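Local atomic coordinates of 5'-Methylthioadenosine Nucleosidase (Arabidopsis thaliana, PDB entry 2H8G), a protein that is a nucleosidase-type protein of the phosphorylase superfamily that holds adenine in a pocket of its alpha/beta fold. Residues 128-132 with 170-174; 157-161 with 216-220. All blocks are in the same frame, centred on the assembly; numbering follows the deposited sequence.

Interaction 1: residues 128-132 with 170-174; sequences GDVFL and LKIGR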
loop_
_atom_site.group_PDB
_atom_site.type_symbol
_atom_site.label_atom_id
_atom_site.label_comp_id
_atom_site.label_asym_id
_atom_site.label_seq_id
_atom_site.Cartn_x
_atom_site.Cartn_y
_atom_site.Cartn_z
ATOM N N GLY A 128 26.659 -1.108 7.164
ATOM C CA GLY A 128 27.345 -1.547 5.964
ATOM C C GLY A 128 27.021 -2.959 5.519
ATOM O O GLY A 128 27.291 -3.321 4.377
ATOM N N ASP A 129 26.453 -3.766 6.411
ATOM C CA ASP A 129 26.100 -5.135 6.058
ATOM C C ASP A 129 24.981 -5.157 5.028
ATOM O O ASP A 129 24.033 -4.378 5.119
ATOM C CB ASP A 129 25.599 -5.921 7.275
ATOM C CG ASP A 129 26.693 -6.263 8.256
ATOM O OD1 ASP A 129 27.881 -6.253 7.872
ATOM O OD2 ASP A 129 26.350 -6.569 9.417
ATOM N N VAL A 130 25.098 -6.046 4.048
ATOM C CA VAL A 130 24.048 -6.204 3.057
ATOM C C VAL A 130 23.480 -7.586 3.338
ATOM O O VAL A 130 24.150 -8.598 3.136
ATOM C CB VAL A 130 24.566 -6.151 1.616
ATOM C CG1 VAL A 130 23.393 -6.322 0.654
ATOM C CG2 VAL A 130 25.272 -4.823 1.366
ATOM N N PHE A 131 22.248 -7.604 3.832
ATOM C CA PHE A 131 21.544 -8.827 4.200
ATOM C C PHE A 131 20.662 -9.427 3.115
ATOM O O PHE A 131 20.097 -8.715 2.286
ATOM C CB PHE A 131 20.621 -8.561 5.394
ATOM C CG PHE A 131 21.299 -8.585 6.731
ATOM C CD1 PHE A 131 22.140 -7.552 7.134
ATOM C CD2 PHE A 131 21.054 -9.633 7.613
ATOM C CE1 PHE A 131 22.723 -7.567 8.401
ATOM C CE2 PHE A 131 21.631 -9.650 8.874
ATOM C CZ PHE A 131 22.467 -8.620 9.271
ATOM N N LEU A 132 20.533 -10.750 3.163
ATOM C CA LEU A 132 19.640 -11.480 2.275
ATOM C C LEU A 132 18.517 -11.795 3.271
ATOM O O LEU A 132 18.778 -12.361 4.328
ATOM C CB LEU A 132 20.287 -12.778 1.792
ATOM C CG LEU A 132 19.523 -13.559 0.724
ATOM C CD1 LEU A 132 19.415 -12.729 -0.547
ATOM C CD2 LEU A 132 20.257 -14.859 0.446
ATOM N N LEU A 170 26.199 -13.905 2.473
ATOM C CA LEU A 170 25.566 -12.721 3.017
ATOM C C LEU A 170 24.902 -13.120 4.323
ATOM O O LEU A 170 24.513 -14.277 4.496
ATOM C CB LEU A 170 24.508 -12.192 2.043
ATOM C CG LEU A 170 25.007 -11.788 0.652
ATOM C CD1 LEU A 170 23.829 -11.385 -0.225
ATOM C CD2 LEU A 170 25.993 -10.638 0.783
ATOM N N LYS A 171 24.802 -12.180 5.253
ATOM C CA LYS A 171 24.130 -12.459 6.512
ATOM C C LYS A 171 22.649 -12.552 6.173
ATOM O O LYS A 171 22.205 -12.009 5.163
ATOM C CB LYS A 171 24.368 -11.331 7.509
ATOM C CG LYS A 171 25.822 -11.184 7.914
ATOM C CD LYS A 171 26.035 -9.936 8.744
ATOM C CE LYS A 171 27.518 -9.638 8.881
ATOM N NZ LYS A 171 28.241 -10.725 9.585
ATOM N N ILE A 172 21.890 -13.256 7.001
ATOM C CA ILE A 172 20.464 -13.398 6.759
ATOM C C ILE A 172 19.685 -13.053 8.023
ATOM O O ILE A 172 20.218 -13.096 9.130
ATOM C CB ILE A 172 20.117 -14.839 6.301
ATOM C CG1 ILE A 172 18.666 -14.897 5.813
ATOM C CG2 ILE A 172 20.346 -15.814 7.438
ATOM C CD1 ILE A 172 18.303 -16.173 5.066
ATOM N N GLY A 173 18.425 -12.682 7.845
ATOM C CA GLY A 173 17.595 -12.341 8.981
ATOM C C GLY A 173 16.203 -11.975 8.527
ATOM O O GLY A 173 15.943 -11.865 7.327
ATOM N N ARG A 174 15.304 -11.805 9.488
ATOM C CA ARG A 174 13.927 -11.434 9.198
ATOM C C ARG A 174 13.838 -9.917 9.079
ATOM O O ARG A 174 14.533 -9.187 9.788
ATOM C CB ARG A 174 12.998 -11.930 10.318
ATOM C CG ARG A 174 11.607 -11.315 10.291
ATOM C CD ARG A 174 10.686 -11.964 11.312
ATOM N NE ARG A 174 10.403 -13.352 10.965
ATOM C CZ ARG A 174 9.643 -14.165 11.692
ATOM N NH1 ARG A 174 9.087 -13.730 12.813
ATOM N NH2 ARG A 174 9.430 -15.409 11.287
HETATM O O HOH W 1 26.138 -9.627 4.691
#
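Leu132 and Lys171 share the one direct hydrogen bond between these two strand starts: Leu132 N gives its proton to Lys171 O at 2.9 Å, almost straight at 172° and close to the line of the carbonyl. Two residues back, at Val130, a water takes the place of a direct bond. It donates to Val130 O (2.7 Å) and accepts from Lys171 N (2.9 Å), bridging two backbone groups that lie too far apart to bond directly. The short strand segments run 64° apart.

Side chains fill in around this backbone seam. Lys171 CB sits over one face of the Phe131 ring, offset toward its rim and 3.7 Å from the centroid, a CH-pi contact, while the backbone around Ile172 C and Gly173 N meets the ring edge. Because Phe131 CG lies beside its own backbone N (chi1 -82°), the ring reaches the neighbouring strand. Farther out, the Lys171 chain passes Asp129, its CE 3.3 Å from Asp129 OD2; a final bend at chi4 leaves NZ 4.6 Å from that oxygen, beyond a salt bridge. Asp129 OD2 instead accepts a hydrogen bond from Asn126 N.

Behind this shell, Phe131 bonds through its backbone to Lys221 of strand 217-226, and Leu132 packs on Leu164 and Leu165 of helix 162-168. The lysine thus contributes chiefly its aliphatic stem; its charge may stabilise the aspartate through space, but probably only modestly, and the water links Val130 O and Lys171 N, which do not bond directly.

Interaction 2: residues 157-161 with 216-220; sequences QAFST and PVVFL
The ring of Phe159 and the pyrrolidine of Pro216 lie side by side and point the same way, the proline placing its CB over the aromatic face. Pro216 CB stands 3.8 Å from the ring centroid, 25° off the normal and displaced toward the rim, which makes this a CH-pi contact; the nearest ring atom, Phe159 CD1, is 3.5 Å from Pro216 CB. The ring comes alongside the proline because chi1 (-172°) sets Phe159 CG opposite the backbone N.

A different orientation governs the second aromatic. Phe219 turns its edge to Ala158, whose methyl CB lies in the ring plane, 3.9 Å from Phe219 CD1. Between these two ring contacts runs the backbone tie, Phe159 N to Val217 O, 2.9 Å long and nearly straight at 174°, its donor tilted out of the carbonyl plane. On the Val218 side, methyl meets methyl: Val218 CG2 approaches Thr161 CG2 obliquely at 3.8 Å and also lies near Phe159 CB.

Leu264 and Leu267, close to the C-terminus, add apolar cover to Phe159, while strand 217-226 pairs with strand 110-119 on its way into the sheet. The contact joins the connection between strand 156-157 and helix 162-168 to the start of strand 217-226, as part of the alpha/beta fold of the phosphorylase superfamily, in which helices surround a mixed central sheet.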
loop_
_atom_site.group_PDB
_atom_site.type_symbol
_atom_site.label_atom_id
_atom_site.label_comp_id
_atom_site.label_asym_id
_atom_site.label_seq_id
_atom_site.Cartn_x
_atom_site.Cartn_y
_atom_site.Cartn_z
ATOM N N GLN A 157 7.516 -15.672 3.205
ATOM C CA GLN A 157 8.891 -16.139 3.081
ATOM C C GLN A 157 9.496 -15.652 1.777
ATOM O O GLN A 157 8.818 -15.596 0.755
ATOM C CB GLN A 157 8.935 -17.671 3.105
ATOM C CG GLN A 157 8.396 -18.316 4.375
ATOM C CD GLN A 157 9.295 -18.106 5.577
ATOM O OE1 GLN A 157 10.506 -18.315 5.506
ATOM N NE2 GLN A 157 8.703 -17.699 6.696
ATOM N N ALA A 158 10.771 -15.284 1.818
ATOM C CA ALA A 158 11.458 -14.848 0.614
ATOM C C ALA A 158 11.784 -16.123 -0.164
ATOM O O ALA A 158 11.803 -17.214 0.409
ATOM C CB ALA A 158 12.741 -14.102 0.980
ATOM N N PHE A 159 12.027 -15.990 -1.461
ATOM C CA PHE A 159 12.349 -17.142 -2.292
ATOM C C PHE A 159 13.662 -17.739 -1.800
ATOM O O PHE A 159 14.607 -17.012 -1.508
ATOM C CB PHE A 159 12.485 -16.705 -3.751
ATOM C CG PHE A 159 12.623 -17.844 -4.714
ATOM C CD1 PHE A 159 11.540 -18.668 -4.992
ATOM C CD2 PHE A 159 13.835 -18.087 -5.349
ATOM C CE1 PHE A 159 11.658 -19.725 -5.897
ATOM C CE2 PHE A 159 13.964 -19.140 -6.253
ATOM C CZ PHE A 159 12.873 -19.959 -6.527
ATOM N N SER A 160 13.714 -19.063 -1.708
ATOM C CA SER A 160 14.910 -19.751 -1.237
ATOM C C SER A 160 16.054 -19.701 -2.250
ATOM O O SER A 160 15.900 -20.124 -3.394
ATOM C CB SER A 160 14.573 -21.208 -0.911
ATOM O OG SER A 160 15.680 -21.867 -0.322
ATOM N N THR A 161 17.200 -19.176 -1.822
ATOM C CA THR A 161 18.377 -19.079 -2.685
ATOM C C THR A 161 19.601 -19.595 -1.922
ATOM O O THR A 161 20.552 -18.856 -1.661
ATOM C CB THR A 161 18.631 -17.617 -3.131
ATOM O OG1 THR A 161 18.826 -16.791 -1.979
ATOM C CG2 THR A 161 17.448 -17.090 -3.928
ATOM N N PRO A 216 8.594 -15.104 -7.694
ATOM C CA PRO A 216 9.611 -15.245 -6.647
ATOM C C PRO A 216 10.215 -13.890 -6.301
ATOM O O PRO A 216 10.457 -13.072 -7.188
ATOM C CB PRO A 216 10.645 -16.169 -7.289
ATOM C CG PRO A 216 9.826 -16.995 -8.234
ATOM C CD PRO A 216 8.884 -15.982 -8.842
ATOM N N VAL A 217 10.460 -13.646 -5.017
ATOM C CA VAL A 217 11.055 -12.377 -4.622
ATOM C C VAL A 217 12.188 -12.563 -3.618
ATOM O O VAL A 217 12.102 -13.373 -2.690
ATOM C CB VAL A 217 9.993 -11.405 -4.044
ATOM C CG1 VAL A 217 9.342 -12.009 -2.821
ATOM C CG2 VAL A 217 10.638 -10.069 -3.695
ATOM N N VAL A 218 13.265 -11.818 -3.842
ATOM C CA VAL A 218 14.443 -11.845 -2.980
ATOM C C VAL A 218 14.687 -10.420 -2.497
ATOM O O VAL A 218 14.288 -9.461 -3.160
ATOM C CB VAL A 218 15.682 -12.355 -3.756
ATOM C CG1 VAL A 218 16.952 -12.158 -2.934
ATOM C CG2 VAL A 218 15.500 -13.834 -4.088
ATOM N N PHE A 219 15.315 -10.284 -1.333
ATOM C CA PHE A 219 15.587 -8.966 -0.773
ATOM C C PHE A 219 17.052 -8.757 -0.442
ATOM O O PHE A 219 17.703 -9.636 0.123
ATOM C CB PHE A 219 14.791 -8.739 0.520
ATOM C CG PHE A 219 13.316 -8.986 0.386
ATOM C CD1 PHE A 219 12.815 -10.282 0.398
ATOM C CD2 PHE A 219 12.428 -7.926 0.241
ATOM C CE1 PHE A 219 11.444 -10.519 0.266
ATOM C CE2 PHE A 219 11.063 -8.151 0.108
ATOM C CZ PHE A 219 10.571 -9.449 0.121
ATOM N N LEU A 220 17.569 -7.590 -0.806
ATOM C CA LEU A 220 18.940 -7.221 -0.478
ATOM C C LEU A 220 18.744 -5.952 0.336
ATOM O O LEU A 220 18.290 -4.931 -0.186
ATOM C CB LEU A 220 19.758 -6.932 -1.737
ATOM C CG LEU A 220 19.946 -8.131 -2.669
ATOM C CD1 LEU A 220 20.709 -7.690 -3.908
ATOM C CD2 LEU A 220 20.694 -9.246 -1.944
#

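How the interactions relate
Both contacts belong to the same mixed sheet, in which strands 130-138 and 217-226 are antiparallel neighbours, and along the chain their segments alternate. Leu132 joins them: its CD1 packs 3.5 Å from Val218 CG1, and its CD2 lies 3.4 Å from Thr161 OG1. Each is partly buried, but interaction 1 reaches the surface through Lys171 and Ile172, whereas interaction 2 has no fully exposed residue among those that touch. Both place an aliphatic CB over a phenylalanine face. At the beginning of two paired strands, a water bridge and a charged pair beyond salt-bridge distance accompany the main-chain bond; where a loop crosses a strand, one backbone bond sits among apolar side-chain contacts.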